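Local coordinates for putative immunoglobulin-blocking virulence protein (Mycoplasma mycoides subsp. capri, PDB 7ADK) that probably acts as a virulence factor that interferes with host immunoglobulins, working in complex with a lipoprotein, at residues L470-Q475 with L494-I499; N518-R523 with L554-E559. All coordinates share one frame; numbering follows the deposited sequence.

Contact 1: residues L470-Q475 with L494-I499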
ATOM      1  N   LEU A 470      13.886  -9.671 -32.204  1.00 73.66           N
ATOM      2  CA  LEU A 470      12.743  -9.549 -33.112  1.00 73.66           C
ATOM      3  C   LEU A 470      13.166  -8.929 -34.460  1.00 73.66           C
ATOM      4  O   LEU A 470      14.174  -8.225 -34.509  1.00 73.66           O
ATOM      5  CB  LEU A 470      11.636  -8.715 -32.441  1.00 73.66           C
ATOM      6  CG  LEU A 470      10.922  -9.380 -31.256  1.00 73.66           C
ATOM      7  CD1 LEU A 470      10.024  -8.369 -30.567  1.00 73.66           C
ATOM      8  CD2 LEU A 470      10.040 -10.521 -31.730  1.00 73.66           C
ATOM      9  N   PRO A 471      12.432  -9.169 -35.561  1.00 78.51           N
ATOM     10  CA  PRO A 471      12.766  -8.620 -36.877  1.00 78.51           C
ATOM     11  C   PRO A 471      12.946  -7.094 -36.904  1.00 78.51           C
ATOM     12  O   PRO A 471      12.336  -6.369 -36.128  1.00 78.51           O
ATOM     13  CB  PRO A 471      11.628  -9.041 -37.798  1.00 78.51           C
ATOM     14  CG  PRO A 471      11.039 -10.277 -37.137  1.00 78.51           C
ATOM     15  CD  PRO A 471      11.272 -10.037 -35.653  1.00 78.51           C
ATOM     16  N   LYS A 472      13.742  -6.581 -37.848  1.00 79.92           N
ATOM     17  CA  LYS A 472      13.928  -5.132 -38.075  1.00 79.92           C
ATOM     18  C   LYS A 472      12.666  -4.426 -38.599  1.00 79.92           C
ATOM     19  O   LYS A 472      12.562  -3.203 -38.570  1.00 79.92           O
ATOM     20  CB  LYS A 472      15.142  -4.940 -39.001  1.00 79.92           C
ATOM     21  CG  LYS A 472      15.657  -3.497 -38.987  1.00 79.92           C
ATOM     22  CD  LYS A 472      17.002  -3.257 -39.679  1.00 79.92           C
ATOM     23  CE  LYS A 472      16.961  -3.518 -41.184  1.00 79.92           C
ATOM     24  NZ  LYS A 472      17.949  -2.748 -41.920  1.00 79.92           N
ATOM     25  N   ASP A 473      11.719  -5.214 -39.087  1.00 80.06           N
ATOM     26  CA  ASP A 473      10.470  -4.831 -39.734  1.00 80.06           C
ATOM     27  C   ASP A 473       9.310  -5.706 -39.223  1.00 80.06           C
ATOM     28  O   ASP A 473       9.219  -6.888 -39.532  1.00 80.06           O
ATOM     29  CB  ASP A 473      10.649  -4.923 -41.255  1.00 80.06           C
ATOM     30  CG  ASP A 473      11.472  -6.100 -41.808  1.00 80.06           C
ATOM     31  OD1 ASP A 473      11.860  -6.037 -42.972  1.00 80.06           O
ATOM     32  OD2 ASP A 473      11.761  -7.098 -41.124  1.00 80.06           O
ATOM     33  N   ILE A 474       8.422  -5.142 -38.414  1.00 76.35           N
ATOM     34  CA  ILE A 474       7.366  -5.847 -37.664  1.00 76.35           C
ATOM     35  C   ILE A 474       5.998  -5.217 -37.935  1.00 76.35           C
ATOM     36  O   ILE A 474       5.844  -4.010 -37.816  1.00 76.35           O
ATOM     37  CB  ILE A 474       7.646  -5.816 -36.145  1.00 76.35           C
ATOM     38  CG1 ILE A 474       9.034  -6.363 -35.794  1.00 76.35           C
ATOM     39  CG2 ILE A 474       6.564  -6.554 -35.367  1.00 76.35           C
ATOM     40  CD1 ILE A 474       9.370  -6.268 -34.314  1.00 76.35           C
ATOM     41  N   GLN A 475       4.978  -6.023 -38.212  1.00 73.93           N
ATOM     42  CA  GLN A 475       3.603  -5.539 -38.364  1.00 73.93           C
ATOM     43  C   GLN A 475       3.032  -4.996 -37.037  1.00 73.93           C
ATOM     44  O   GLN A 475       2.739  -3.808 -36.939  1.00 73.93           O
ATOM     45  CB  GLN A 475       2.727  -6.634 -38.978  1.00 73.93           C
ATOM     46  CG  GLN A 475       2.900  -6.846 -40.482  1.00 73.93           C
ATOM     47  CD  GLN A 475       2.263  -5.774 -41.358  1.00 73.93           C
ATOM     48  OE1 GLN A 475       1.689  -4.794 -40.911  1.00 73.93           O
ATOM     49  NE2 GLN A 475       2.310  -5.951 -42.651  1.00 73.93           N
ATOM     50  N   LEU A 494      16.537   1.422 -32.985  1.00 77.59           N
ATOM     51  CA  LEU A 494      17.488   1.256 -34.103  1.00 77.59           C
ATOM     52  C   LEU A 494      16.959   0.254 -35.158  1.00 77.59           C
ATOM     53  O   LEU A 494      17.683  -0.608 -35.663  1.00 77.59           O
ATOM     54  CB  LEU A 494      18.902   0.930 -33.555  1.00 77.59           C
ATOM     55  CG  LEU A 494      19.777   2.148 -33.224  1.00 77.59           C
ATOM     56  CD1 LEU A 494      19.217   3.046 -32.144  1.00 77.59           C
ATOM     57  CD2 LEU A 494      21.159   1.707 -32.775  1.00 77.59           C
ATOM     58  N   GLU A 495      15.668   0.340 -35.457  1.00 75.29           N
ATOM     59  CA  GLU A 495      14.924  -0.556 -36.337  1.00 75.29           C
ATOM     60  C   GLU A 495      14.472   0.154 -37.631  1.00 75.29           C
ATOM     61  O   GLU A 495      14.659   1.362 -37.785  1.00 75.29           O
ATOM     62  CB  GLU A 495      13.779  -1.185 -35.526  1.00 75.29           C
ATOM     63  CG  GLU A 495      14.328  -1.984 -34.337  1.00 75.29           C
ATOM     64  CD  GLU A 495      13.393  -3.065 -33.798  1.00 75.29           C
ATOM     65  OE1 GLU A 495      12.161  -2.860 -33.769  1.00 75.29           O
ATOM     66  OE2 GLU A 495      13.893  -4.126 -33.378  1.00 75.29           O
ATOM     67  N   ASN A 496      13.869  -0.565 -38.587  1.00 82.96           N
ATOM     68  CA  ASN A 496      13.214   0.062 -39.738  1.00 82.96           C
ATOM     69  C   ASN A 496      11.747   0.395 -39.447  1.00 82.96           C
ATOM     70  O   ASN A 496      11.324   1.489 -39.808  1.00 82.96           O
ATOM     71  CB  ASN A 496      13.343  -0.787 -41.011  1.00 82.96           C
ATOM     72  CG  ASN A 496      14.658  -0.557 -41.732  1.00 82.96           C
ATOM     73  OD1 ASN A 496      15.734  -0.744 -41.200  1.00 82.96           O
ATOM     74  ND2 ASN A 496      14.626  -0.135 -42.964  1.00 82.96           N
ATOM     75  N   LYS A 497      10.950  -0.516 -38.860  1.00 77.48           N
ATOM     76  CA  LYS A 497       9.492  -0.298 -38.816  1.00 77.48           C
ATOM     77  C   LYS A 497       8.704  -1.109 -37.781  1.00 77.48           C
ATOM     78  O   LYS A 497       8.790  -2.332 -37.745  1.00 77.48           O
ATOM     79  CB  LYS A 497       8.940  -0.546 -40.241  1.00 77.48           C
ATOM     80  CG  LYS A 497       7.645   0.210 -40.572  1.00 77.48           C
ATOM     81  CD  LYS A 497       7.562   0.665 -42.038  1.00 77.48           C
ATOM     82  CE  LYS A 497       7.853  -0.405 -43.089  1.00 77.48           C
ATOM     83  NZ  LYS A 497       7.866   0.142 -44.462  1.00 77.48           N
ATOM     84  N   ASN A 498       7.822  -0.425 -37.051  1.00 72.46           N
ATOM     85  CA  ASN A 498       6.556  -0.974 -36.545  1.00 72.46           C
ATOM     86  C   ASN A 498       5.451  -0.448 -37.461  1.00 72.46           C
ATOM     87  O   ASN A 498       5.193   0.759 -37.466  1.00 72.46           O
ATOM     88  CB  ASN A 498       6.257  -0.595 -35.093  1.00 72.46           C
ATOM     89  CG  ASN A 498       6.945  -1.442 -34.056  1.00 72.46           C
ATOM     90  OD1 ASN A 498       8.153  -1.506 -33.932  1.00 72.46           O
ATOM     91  ND2 ASN A 498       6.169  -2.129 -33.268  1.00 72.46           N
ATOM     92  N   ILE A 499       4.826  -1.322 -38.258  1.00 73.53           N
ATOM     93  CA  ILE A 499       3.940  -0.970 -39.384  1.00 73.53           C
ATOM     94  C   ILE A 499       2.562  -0.541 -38.862  1.00 73.53           C
ATOM     95  O   ILE A 499       1.568  -1.257 -38.934  1.00 73.53           O
ATOM     96  CB  ILE A 499       3.871  -2.093 -40.459  1.00 73.53           C
ATOM     97  CG1 ILE A 499       5.262  -2.569 -40.953  1.00 73.53           C
ATOM     98  CG2 ILE A 499       3.058  -1.631 -41.685  1.00 73.53           C
ATOM     99  CD1 ILE A 499       5.298  -3.960 -41.601  1.00 73.53           C
TER
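K472 meets N496 and K497 through its carbonyl oxygen. K472 O accepts from N496 N at 2.9 Å and from K497 N at 3.1 Å, both in the carbonyl plane, so two consecutive N-H groups grip one oxygen. Two more backbone bonds follow. I474 N gives to K497 O at 2.9 Å, and I499 N gives to I474 O at 2.9 Å. I474 thus bonds to the residues before and after N498, the pattern of parallel strands. D473 and K497 put their side chains on one face, I474 and N498 on the other.

Side chains add contacts beside the first and last of these bonds. K472 has CG anti to the backbone N (chi1 -164°), which puts K472 CG 3.5 Å from N496 N and sends the methylenes past N496 OD1. The Q475 chain bends at chi2 (-75°), bringing its amide over to I499, where Q475 CD lies 3.5 Å from I499 CD1.

N498 ND2 is held by E501 O, and the N498 backbone bonds onward to N524 and T526. Strand 473-481 also pairs in parallel with strand 448-454, where Y449 touches L470, P471 and I474. Helix 426-442 covers L470 and P471 through I436 and Q440.

Contact 2: residues N518-R523 with L554-E559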
ATOM      1  N   ASN A 518      10.738   6.321 -22.945  1.00 59.42           N
ATOM      2  CA  ASN A 518      11.772   7.104 -23.600  1.00 59.42           C
ATOM      3  C   ASN A 518      11.204   7.582 -24.944  1.00 59.42           C
ATOM      4  O   ASN A 518      10.831   6.744 -25.761  1.00 59.42           O
ATOM      5  CB  ASN A 518      13.047   6.262 -23.728  1.00 59.42           C
ATOM      6  CG  ASN A 518      14.254   7.086 -24.117  1.00 59.42           C
ATOM      7  OD1 ASN A 518      14.177   8.000 -24.910  1.00 59.42           O
ATOM      8  ND2 ASN A 518      15.400   6.798 -23.573  1.00 59.42           N
ATOM      9  N   PRO A 519      11.126   8.890 -25.235  1.00 59.19           N
ATOM     10  CA  PRO A 519      10.547   9.332 -26.493  1.00 59.19           C
ATOM     11  C   PRO A 519      11.362   8.899 -27.715  1.00 59.19           C
ATOM     12  O   PRO A 519      10.784   8.630 -28.759  1.00 59.19           O
ATOM     13  CB  PRO A 519      10.416  10.838 -26.347  1.00 59.19           C
ATOM     14  CG  PRO A 519      11.498  11.221 -25.348  1.00 59.19           C
ATOM     15  CD  PRO A 519      11.519  10.021 -24.413  1.00 59.19           C
ATOM     16  N   LEU A 520      12.670   8.685 -27.576  1.00 61.22           N
ATOM     17  CA  LEU A 520      13.527   8.150 -28.633  1.00 61.22           C
ATOM     18  C   LEU A 520      13.251   6.671 -28.953  1.00 61.22           C
ATOM     19  O   LEU A 520      13.508   6.240 -30.068  1.00 61.22           O
ATOM     20  CB  LEU A 520      14.991   8.353 -28.226  1.00 61.22           C
ATOM     21  CG  LEU A 520      15.378   9.814 -27.957  1.00 61.22           C
ATOM     22  CD1 LEU A 520      16.735   9.860 -27.285  1.00 61.22           C
ATOM     23  CD2 LEU A 520      15.426  10.610 -29.251  1.00 61.22           C
ATOM     24  N   ALA A 521      12.678   5.889 -28.032  1.00 61.56           N
ATOM     25  CA  ALA A 521      12.331   4.483 -28.260  1.00 61.56           C
ATOM     26  C   ALA A 521      11.212   4.257 -29.289  1.00 61.56           C
ATOM     27  O   ALA A 521      10.992   3.121 -29.692  1.00 61.56           O
ATOM     28  CB  ALA A 521      11.958   3.837 -26.927  1.00 61.56           C
ATOM     29  N   LEU A 522      10.523   5.302 -29.740  1.00 59.09           N
ATOM     30  CA  LEU A 522       9.401   5.206 -30.669  1.00 59.09           C
ATOM     31  C   LEU A 522       9.734   5.769 -32.060  1.00 59.09           C
ATOM     32  O   LEU A 522       8.819   5.963 -32.856  1.00 59.09           O
ATOM     33  CB  LEU A 522       8.193   5.914 -30.035  1.00 59.09           C
ATOM     34  CG  LEU A 522       7.801   5.433 -28.626  1.00 59.09           C
ATOM     35  CD1 LEU A 522       6.697   6.328 -28.074  1.00 59.09           C
ATOM     36  CD2 LEU A 522       7.310   3.996 -28.648  1.00 59.09           C
ATOM     37  N   ARG A 523      11.005   6.063 -32.369  1.00 66.46           N
ATOM     38  CA  ARG A 523      11.400   6.911 -33.512  1.00 66.46           C
ATOM     39  C   ARG A 523      10.836   6.443 -34.856  1.00 66.46           C
ATOM     40  O   ARG A 523      10.354   7.256 -35.635  1.00 66.46           O
ATOM     41  CB  ARG A 523      12.936   7.030 -33.554  1.00 66.46           C
ATOM     42  CG  ARG A 523      13.378   8.201 -34.432  1.00 66.46           C
ATOM     43  CD  ARG A 523      14.856   8.147 -34.832  1.00 66.46           C
ATOM     44  NE  ARG A 523      15.780   8.526 -33.758  1.00 66.46           N
ATOM     45  CZ  ARG A 523      16.074   9.738 -33.345  1.00 66.46           C
ATOM     46  NH1 ARG A 523      15.423  10.794 -33.711  1.00 66.46           N
ATOM     47  NH2 ARG A 523      17.070   9.904 -32.537  1.00 66.46           N
ATOM     48  N   LEU A 554       8.336  11.732 -19.536  1.00 51.28           N
ATOM     49  CA  LEU A 554       9.419  11.394 -20.450  1.00 51.28           C
ATOM     50  C   LEU A 554      10.662  11.005 -19.639  1.00 51.28           C
ATOM     51  O   LEU A 554      11.131  11.798 -18.831  1.00 51.28           O
ATOM     52  CB  LEU A 554       9.719  12.590 -21.366  1.00 51.28           C
ATOM     53  CG  LEU A 554       8.547  13.121 -22.190  1.00 51.28           C
ATOM     54  CD1 LEU A 554       9.037  14.226 -23.110  1.00 51.28           C
ATOM     55  CD2 LEU A 554       7.923  12.020 -23.022  1.00 51.28           C
ATOM     56  N   ALA A 555      11.208   9.809 -19.857  1.00 59.77           N
ATOM     57  CA  ALA A 555      12.364   9.286 -19.128  1.00 59.77           C
ATOM     58  C   ALA A 555      13.505   8.905 -20.078  1.00 59.77           C
ATOM     59  O   ALA A 555      13.417   7.910 -20.782  1.00 59.77           O
ATOM     60  CB  ALA A 555      11.934   8.099 -18.273  1.00 59.77           C
ATOM     61  N   PHE A 556      14.594   9.668 -20.092  1.00 65.61           N
ATOM     62  CA  PHE A 556      15.771   9.387 -20.915  1.00 65.61           C
ATOM     63  C   PHE A 556      16.705   8.363 -20.250  1.00 65.61           C
ATOM     64  O   PHE A 556      16.756   8.273 -19.025  1.00 65.61           O
ATOM     65  CB  PHE A 556      16.453  10.707 -21.270  1.00 65.61           C
ATOM     66  CG  PHE A 556      15.590  11.593 -22.144  1.00 65.61           C
ATOM     67  CD1 PHE A 556      15.629  11.439 -23.539  1.00 65.61           C
ATOM     68  CD2 PHE A 556      14.732  12.549 -21.576  1.00 65.61           C
ATOM     69  CE1 PHE A 556      14.834  12.250 -24.364  1.00 65.61           C
ATOM     70  CE2 PHE A 556      13.938  13.360 -22.402  1.00 65.61           C
ATOM     71  CZ  PHE A 556      13.990  13.214 -23.795  1.00 65.61           C
ATOM     72  N   ASP A 557      17.430   7.580 -21.045  1.00 75.74           N
ATOM     73  CA  ASP A 557      18.328   6.525 -20.569  1.00 75.74           C
ATOM     74  C   ASP A 557      19.804   6.962 -20.664  1.00 75.74           C
ATOM     75  O   ASP A 557      20.128   8.010 -21.223  1.00 75.74           O
ATOM     76  CB  ASP A 557      18.011   5.195 -21.284  1.00 75.74           C
ATOM     77  CG  ASP A 557      18.355   3.939 -20.459  1.00 75.74           C
ATOM     78  OD1 ASP A 557      19.008   4.054 -19.397  1.00 75.74           O
ATOM     79  OD2 ASP A 557      17.947   2.823 -20.860  1.00 75.74           O
ATOM     80  N   GLN A 558      20.728   6.205 -20.078  1.00 77.21           N
ATOM     81  CA  GLN A 558      22.123   6.642 -19.937  1.00 77.21           C
ATOM     82  C   GLN A 558      22.856   6.854 -21.265  1.00 77.21           C
ATOM     83  O   GLN A 558      23.633   7.793 -21.383  1.00 77.21           O
ATOM     84  CB  GLN A 558      22.912   5.677 -19.047  1.00 77.21           C
ATOM     85  CG  GLN A 558      24.341   6.145 -18.729  1.00 77.21           C
ATOM     86  CD  GLN A 558      24.419   7.528 -18.074  1.00 77.21           C
ATOM     87  OE1 GLN A 558      24.349   7.697 -16.868  1.00 77.21           O
ATOM     88  NE2 GLN A 558      24.589   8.580 -18.832  1.00 77.21           N
ATOM     89  N   GLU A 559      22.588   6.025 -22.267  1.00 82.36           N
ATOM     90  CA  GLU A 559      23.158   6.091 -23.612  1.00 82.36           C
ATOM     91  C   GLU A 559      22.663   7.287 -24.461  1.00 82.36           C
ATOM     92  O   GLU A 559      23.072   7.449 -25.610  1.00 82.36           O
ATOM     93  CB  GLU A 559      22.956   4.731 -24.307  1.00 82.36           C
ATOM     94  CG  GLU A 559      21.510   4.193 -24.385  1.00 82.36           C
ATOM     95  CD  GLU A 559      21.162   3.166 -23.287  1.00 82.36           C
ATOM     96  OE1 GLU A 559      21.546   3.363 -22.120  1.00 82.36           O
ATOM     97  OE2 GLU A 559      20.519   2.139 -23.590  1.00 82.36           O
TER
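N518 runs its side chain along the backbone of A555 and F556 toward D557. The backbone position sets N518 CB 3.4 Å from A555 O. CG is anti to the backbone N (chi1 -167°), which carries N518 CG on past the same A555 O, at 3.5 Å, and points the amide at the backbone of F556 and D557. The two amide atoms go to different partners. N518 OD1 turns back and accepts from L520 N at 3.1 Å, forming an Asx turn at the start of the 3-10 segment 519-521. N518 OD1 also lies 4.0 Å from F556 CD1, obliquely to the ring. N518 ND2 comes 3.3 Å from D557 N. Both are donors, and both bond to D560 OD2, a shared acceptor that is consistent with two donors lying so close.

Residues 518-523 leave strand 516-517, an outer strand of a parallel sheet. Segment 554-559 begins in the adjacent strand 553-555, where A555 bonds to the backbone of Y517, and runs on past its end.

P519 CD sits over one face of the F556 ring, offset toward the rim. This CH-pi contact puts P519 CD 4.3 Å from the F556 ring centroid, 23° off the normal. P519 CG is 3.5 Å from F556 CZ. L520 CD1 comes to the ring edge instead, at 4.2 Å from F556 CD1. V576 of helix 567-579 packs on P519 and L554, while G681 of the lipoprotein chain packs against D557 and Q558.

How the contacts relate
The two contacts come in series along the chain, contact 1 first. The centres of contacts 1 and 2 are about 17 Å apart. The nearest atoms of contacts 1 and 2 are about 6 Å apart, without touching. They belong to different sheets. Contact 1 is part of the mixed sheet that includes strands 448-454 and 473-481, and contact 2 stands at the end of the parallel sheet that starts with strand 516-517. The chain joins them closely all the same. Just beyond 518-523, N524 and T526 make backbone hydrogen bonds with N498. K464, on helix 464-467 before strand 473-481, forms a salt bridge with D557 in contact 2. The neighbouring sheets are thus tied together, with the lipoprotein touching only contact 2.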